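Local coordinates for protein 4'-phospho-dehydrooxetanocin synthase (Bacillus megaterium, PDB 5UL3) that catalyses the radical SAM- and cobalamin-dependent oxidative ring contraction of dAMP to an oxetane aldehyde in the biosynthesis of oxetanocin A, at residues Y47-V52 with Y62-S67; H71-N76 with I100-F105. All blocks are in the same frame, centred on the assembly; numbering follows the deposited sequence. Where two conformers were deposited one is given.

Contact 1. Residues Y47-V52 with Y62-S67; sequences YKRILV and YVIEDS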
# COMPACT_ATOMS: atom_id res chain seq x y z
N TYR A 47 4.31 21.66 40.49
CA TYR A 47 4.27 22.23 39.16
C TYR A 47 2.83 22.49 38.78
O TYR A 47 1.90 21.94 39.37
CB TYR A 47 4.93 21.29 38.13
CG TYR A 47 4.21 19.97 37.96
CD1 TYR A 47 3.17 19.84 37.05
CD2 TYR A 47 4.57 18.86 38.71
CE1 TYR A 47 2.50 18.64 36.89
CE2 TYR A 47 3.91 17.65 38.56
CZ TYR A 47 2.88 17.54 37.65
OH TYR A 47 2.21 16.34 37.50
N LYS A 48 2.64 23.34 37.76
CA LYS A 48 1.29 23.69 37.32
C LYS A 48 0.79 22.80 36.19
O LYS A 48 -0.34 22.33 36.22
CB LYS A 48 1.23 25.16 36.91
CG LYS A 48 1.08 26.11 38.09
CD LYS A 48 0.66 27.50 37.64
CE LYS A 48 0.14 28.32 38.82
NZ LYS A 48 -0.36 29.65 38.38
N ARG A 49 1.61 22.57 35.17
CA ARG A 49 1.18 21.68 34.10
C ARG A 49 2.40 21.07 33.42
O ARG A 49 3.53 21.54 33.59
CB ARG A 49 0.28 22.40 33.09
CG ARG A 49 0.94 23.49 32.27
CD ARG A 49 -0.07 24.16 31.34
NE ARG A 49 0.54 24.67 30.11
CZ ARG A 49 0.61 23.99 28.97
NH1 ARG A 49 1.18 24.55 27.90
NH2 ARG A 49 0.12 22.76 28.88
N ILE A 50 2.16 19.99 32.67
CA ILE A 50 3.22 19.34 31.92
C ILE A 50 2.75 19.16 30.48
O ILE A 50 1.56 19.17 30.18
CB ILE A 50 3.64 17.97 32.50
CG1 ILE A 50 2.48 16.98 32.44
CG2 ILE A 50 4.16 18.11 33.92
CD1 ILE A 50 2.96 15.55 32.32
N LEU A 51 3.73 19.00 29.60
CA LEU A 51 3.53 18.77 28.17
C LEU A 51 4.58 17.76 27.73
O LEU A 51 5.76 17.92 28.05
CB LEU A 51 3.68 20.09 27.38
CG LEU A 51 3.81 19.98 25.85
CD1 LEU A 51 2.54 19.44 25.26
CD2 LEU A 51 4.16 21.33 25.25
N VAL A 52 4.16 16.73 26.99
CA VAL A 52 5.10 15.83 26.33
C VAL A 52 4.97 16.08 24.82
O VAL A 52 3.86 16.16 24.29
CB VAL A 52 4.82 14.35 26.66
CG1 VAL A 52 5.72 13.44 25.81
CG2 VAL A 52 5.09 14.09 28.14
N TYR A 62 8.17 18.90 29.17
CA TYR A 62 8.20 20.23 29.76
C TYR A 62 7.42 20.19 31.06
O TYR A 62 6.26 19.75 31.08
CB TYR A 62 7.59 21.28 28.82
CG TYR A 62 8.25 21.29 27.46
CD1 TYR A 62 7.84 20.41 26.46
CD2 TYR A 62 9.28 22.18 27.18
CE1 TYR A 62 8.47 20.42 25.21
CE2 TYR A 62 9.89 22.19 25.94
CZ TYR A 62 9.49 21.32 24.97
OH TYR A 62 10.13 21.35 23.75
N VAL A 63 8.05 20.63 32.14
CA VAL A 63 7.37 20.80 33.42
C VAL A 63 7.26 22.30 33.65
O VAL A 63 8.27 22.98 33.84
CB VAL A 63 8.12 20.11 34.56
CG1 VAL A 63 7.26 20.12 35.83
CG2 VAL A 63 8.49 18.69 34.17
N ILE A 64 6.04 22.82 33.58
CA ILE A 64 5.80 24.25 33.74
C ILE A 64 5.49 24.50 35.22
O ILE A 64 4.38 24.21 35.68
CB ILE A 64 4.67 24.74 32.84
CG1 ILE A 64 5.02 24.49 31.36
CG2 ILE A 64 4.41 26.21 33.09
CD1 ILE A 64 3.94 24.93 30.40
N GLU A 65 6.47 25.02 35.96
CA GLU A 65 6.22 25.41 37.35
C GLU A 65 5.26 26.58 37.38
O GLU A 65 4.15 26.47 37.91
CB GLU A 65 7.52 25.77 38.07
CG GLU A 65 8.20 24.59 38.72
CD GLU A 65 9.21 25.03 39.77
OE1 GLU A 65 8.83 25.84 40.65
OE2 GLU A 65 10.37 24.59 39.70
N ASP A 66 5.64 27.68 36.73
CA ASP A 66 4.71 28.62 36.11
C ASP A 66 5.36 29.13 34.81
O ASP A 66 6.36 28.57 34.34
CB ASP A 66 4.31 29.75 37.08
CG ASP A 66 5.43 30.73 37.37
OD1 ASP A 66 6.60 30.49 37.00
OD2 ASP A 66 5.13 31.77 37.99
N SER A 67 4.80 30.19 34.23
CA SER A 67 5.35 30.71 32.97
C SER A 67 6.75 31.28 33.12
O SER A 67 7.43 31.48 32.11
CB SER A 67 4.42 31.78 32.39
OG SER A 67 4.53 33.00 33.10
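The guanidinium group of Arg49 carries the CD1 methyl of Ile64 over one of its faces, with CD1 3.4 Å from Arg49 NE. The arginine's CG lies between its backbone N and carbonyl carbon (chi1 67°), and from there the chain runs extended to NE, alongside Ile64 and pointing the same way. A flat, delocalised cation suits this place because its face accepts a methyl while its N-H groups still find acceptors: NE bonds to Tyr112 OH and NH1 to Leu115 O. The ring of Tyr62 is met at its edge, near its plane, by Leu51 O, 3.6 Å from CD1, while Leu51 CD2 packs against the same ring carbon. Val63 CG1 lies obliquely to the Tyr47 ring, 3.7 Å from Tyr47 CG, and the backbone N of Arg49 lies at the edge of that ring, in its plane.

The backbone between them is an antiparallel beta hairpin. Leu51 and Tyr62 form a hydrogen-bonded pair, the bond from Tyr62 N to Leu51 O measuring 2.8 Å and being almost straight at 176°. Ile50 faces Val63 in a non-hydrogen-bonded pair. At the open end Lys48 and Arg49 both face Ile64, a classic beta bulge: Ile64 O accepts from Lys48 N at 2.8 Å and, more loosely, from Arg49 N at 3.3 Å. The flexible lysine, at the exposed side, lays CG against Glu65 O.

The hairpin is sandwiched by helices. Ile50, branched and apolar, packs on helix 28-39, where Tyr47 OH bonds to Glu36; Leu51, Tyr62 and Ile64 turn their side chains to helix 109-115, and strand 69-73 continues the sheet beyond Val63.

Contact 2. Residues H71-N76 with I100-F105; sequences HVFSPN and IYYKCF. With EDO (1,2-ethanediol), chain O.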
# COMPACT_ATOMS: atom_id res chain seq x y z
N HIS A 71 10.92 23.78 33.22
CA HIS A 71 11.94 22.73 33.14
C HIS A 71 11.75 21.94 31.86
O HIS A 71 10.62 21.65 31.48
CB HIS A 71 11.85 21.77 34.32
CG HIS A 71 11.91 22.44 35.66
ND1 HIS A 71 13.09 22.60 36.35
CD2 HIS A 71 10.94 22.97 36.43
CE1 HIS A 71 12.84 23.22 37.49
NE2 HIS A 71 11.55 23.45 37.56
N VAL A 72 12.85 21.55 31.23
CA VAL A 72 12.80 20.78 30.00
C VAL A 72 13.72 19.57 30.15
O VAL A 72 14.92 19.72 30.43
CB VAL A 72 13.22 21.62 28.77
CG1 VAL A 72 12.92 20.84 27.47
CG2 VAL A 72 12.49 22.96 28.78
N PHE A 73 13.16 18.37 29.94
CA PHE A 73 13.88 17.10 30.02
C PHE A 73 13.91 16.43 28.66
O PHE A 73 12.85 16.23 28.05
CB PHE A 73 13.19 16.15 31.01
CG PHE A 73 13.17 16.64 32.43
CD1 PHE A 73 12.12 17.42 32.90
CD2 PHE A 73 14.19 16.31 33.31
CE1 PHE A 73 12.10 17.87 34.22
CE2 PHE A 73 14.18 16.76 34.63
CZ PHE A 73 13.13 17.54 35.08
N SER A 74 15.10 16.05 28.20
CA SER A 74 15.27 15.40 26.90
C SER A 74 16.21 14.21 27.07
O SER A 74 17.40 14.29 26.74
CB SER A 74 15.79 16.39 25.86
OG SER A 74 15.93 15.78 24.59
N PRO A 75 15.70 13.09 27.57
CA PRO A 75 16.58 11.98 27.96
C PRO A 75 17.25 11.29 26.79
O PRO A 75 18.28 10.63 27.00
CB PRO A 75 15.65 11.02 28.70
CG PRO A 75 14.29 11.37 28.29
CD PRO A 75 14.29 12.83 27.89
N ASN A 76 16.71 11.40 25.58
CA ASN A 76 17.20 10.66 24.42
C ASN A 76 17.97 11.51 23.43
O ASN A 76 18.51 10.97 22.47
CB ASN A 76 16.02 9.98 23.70
CG ASN A 76 15.27 9.04 24.60
OD1 ASN A 76 15.81 8.58 25.60
ND2 ASN A 76 14.01 8.74 24.25
N ILE A 100 23.42 18.47 26.52
CA ILE A 100 22.64 18.81 27.70
C ILE A 100 21.27 18.16 27.56
O ILE A 100 20.68 18.15 26.48
CB ILE A 100 22.56 20.34 27.93
CG1 ILE A 100 21.48 20.99 27.08
CG2 ILE A 100 23.89 21.00 27.59
CD1 ILE A 100 21.31 22.46 27.40
N TYR A 101 20.79 17.56 28.65
CA TYR A 101 19.53 16.83 28.63
C TYR A 101 18.50 17.47 29.53
O TYR A 101 17.36 17.01 29.56
CB TYR A 101 19.76 15.36 29.01
CG TYR A 101 20.85 14.74 28.18
CD1 TYR A 101 20.67 14.53 26.82
CD2 TYR A 101 22.09 14.41 28.73
CE1 TYR A 101 21.68 13.99 26.04
CE2 TYR A 101 23.10 13.87 27.95
CZ TYR A 101 22.88 13.65 26.61
OH TYR A 101 23.88 13.12 25.82
N TYR A 102 18.88 18.51 30.27
CA TYR A 102 17.97 19.23 31.14
C TYR A 102 18.30 20.71 31.09
O TYR A 102 19.45 21.10 30.90
CB TYR A 102 18.04 18.73 32.60
CG TYR A 102 17.33 19.64 33.58
CD1 TYR A 102 15.96 19.57 33.75
CD2 TYR A 102 18.03 20.59 34.32
CE1 TYR A 102 15.30 20.40 34.64
CE2 TYR A 102 17.39 21.43 35.21
CZ TYR A 102 16.03 21.33 35.37
OH TYR A 102 15.37 22.16 36.25
N LYS A 103 17.27 21.53 31.26
CA LYS A 103 17.48 22.97 31.36
C LYS A 103 16.26 23.59 32.01
O LYS A 103 15.13 23.20 31.71
CB LYS A 103 17.75 23.60 29.99
CG LYS A 103 17.82 25.13 29.98
CD LYS A 103 19.24 25.64 29.95
CE LYS A 103 19.28 27.17 30.03
NZ LYS A 103 20.65 27.64 30.38
N CYS A 104 16.48 24.52 32.93
CA CYS A 104 15.41 25.31 33.51
C CYS A 104 15.48 26.71 32.91
O CYS A 104 16.53 27.36 32.97
CB CYS A 104 15.51 25.36 35.03
SG CYS A 104 14.07 26.12 35.77
N PHE A 105 14.38 27.16 32.31
CA PHE A 105 14.30 28.47 31.68
C PHE A 105 13.56 29.42 32.61
O PHE A 105 12.42 29.15 32.99
CB PHE A 105 13.59 28.39 30.32
CG PHE A 105 14.43 27.73 29.27
CD1 PHE A 105 15.50 28.41 28.71
CD2 PHE A 105 14.16 26.43 28.85
CE1 PHE A 105 16.29 27.82 27.75
CE2 PHE A 105 14.95 25.83 27.90
CZ PHE A 105 16.01 26.53 27.33
C1 EDO O . 20.44 11.10 29.32
O1 EDO O . 19.13 10.71 29.73
C2 EDO O . 21.08 9.89 28.66
O2 EDO O . 22.37 10.22 28.12
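Ser74 N donates to Tyr101 O at 2.8 Å, a bond that extends the pairing just past the end of strand 69-73. This strand and strand 102-106 are the last two of a four-stranded antiparallel meander in the N-terminal part of the enzyme. Val72 and Lys103 make the hydrogen-bonded pair, with Val72 N 2.9 Å from Lys103 O; the return bond, Lys103 N to Val72 O, is longer at 3.1 Å. A 1,2-ethanediol, probably from the crystallisation liquor, bonds through O1 to Pro75 O and lies over one face of the Tyr101 ring.

His71, Phe73 and Tyr102 gather on one face as an aromatic cluster. Tyr102 CG stands anti to its backbone N (chi1 168°), which lays the ring alongside its two cross-strand neighbours. Its CD1 sits over the face of the Phe73 ring, off toward the rim, 3.4 Å from CE2, the two planes meeting obliquely at 47°. Toward His71 it turns its hydroxyl, and the rings meet rim to rim; OH lies by ND1 at a modelled separation too short to be trusted in detail, though a hydrogen bond suits a phenol beside an imidazole. Large flat residues fill this face, where helix 7-21 covers Phe73 and Tyr102. On the other face Val72 CG2 touches the edge of the Phe105 ring, 3.9 Å from CD2. A last contact belongs to Cys104, whose SG rests over the His71 ring, 3.9 Å from its centroid.

From the N terminus the chain first passes helices 7-21 and 28-39, then enters the sheet at strand 49-53. Contact 1 closes a short hairpin, with nine residues between its segments. The chain then turns a corner at Glu65 and comes back as strand 69-73, from which contact 2 closes a longer excursion of 23 residues that includes helix 83-88. The two closures lie in series, neither enclosing nor crossing the other. They share one sheet: Val63 O binds His71 N, and Glu65 OE2 reaches His71 NE2. Tyr62 packs on Val72 on one face and Val63 on Phe73 on the other, so strands 49-53 and 102-106 are tied together through the central pair.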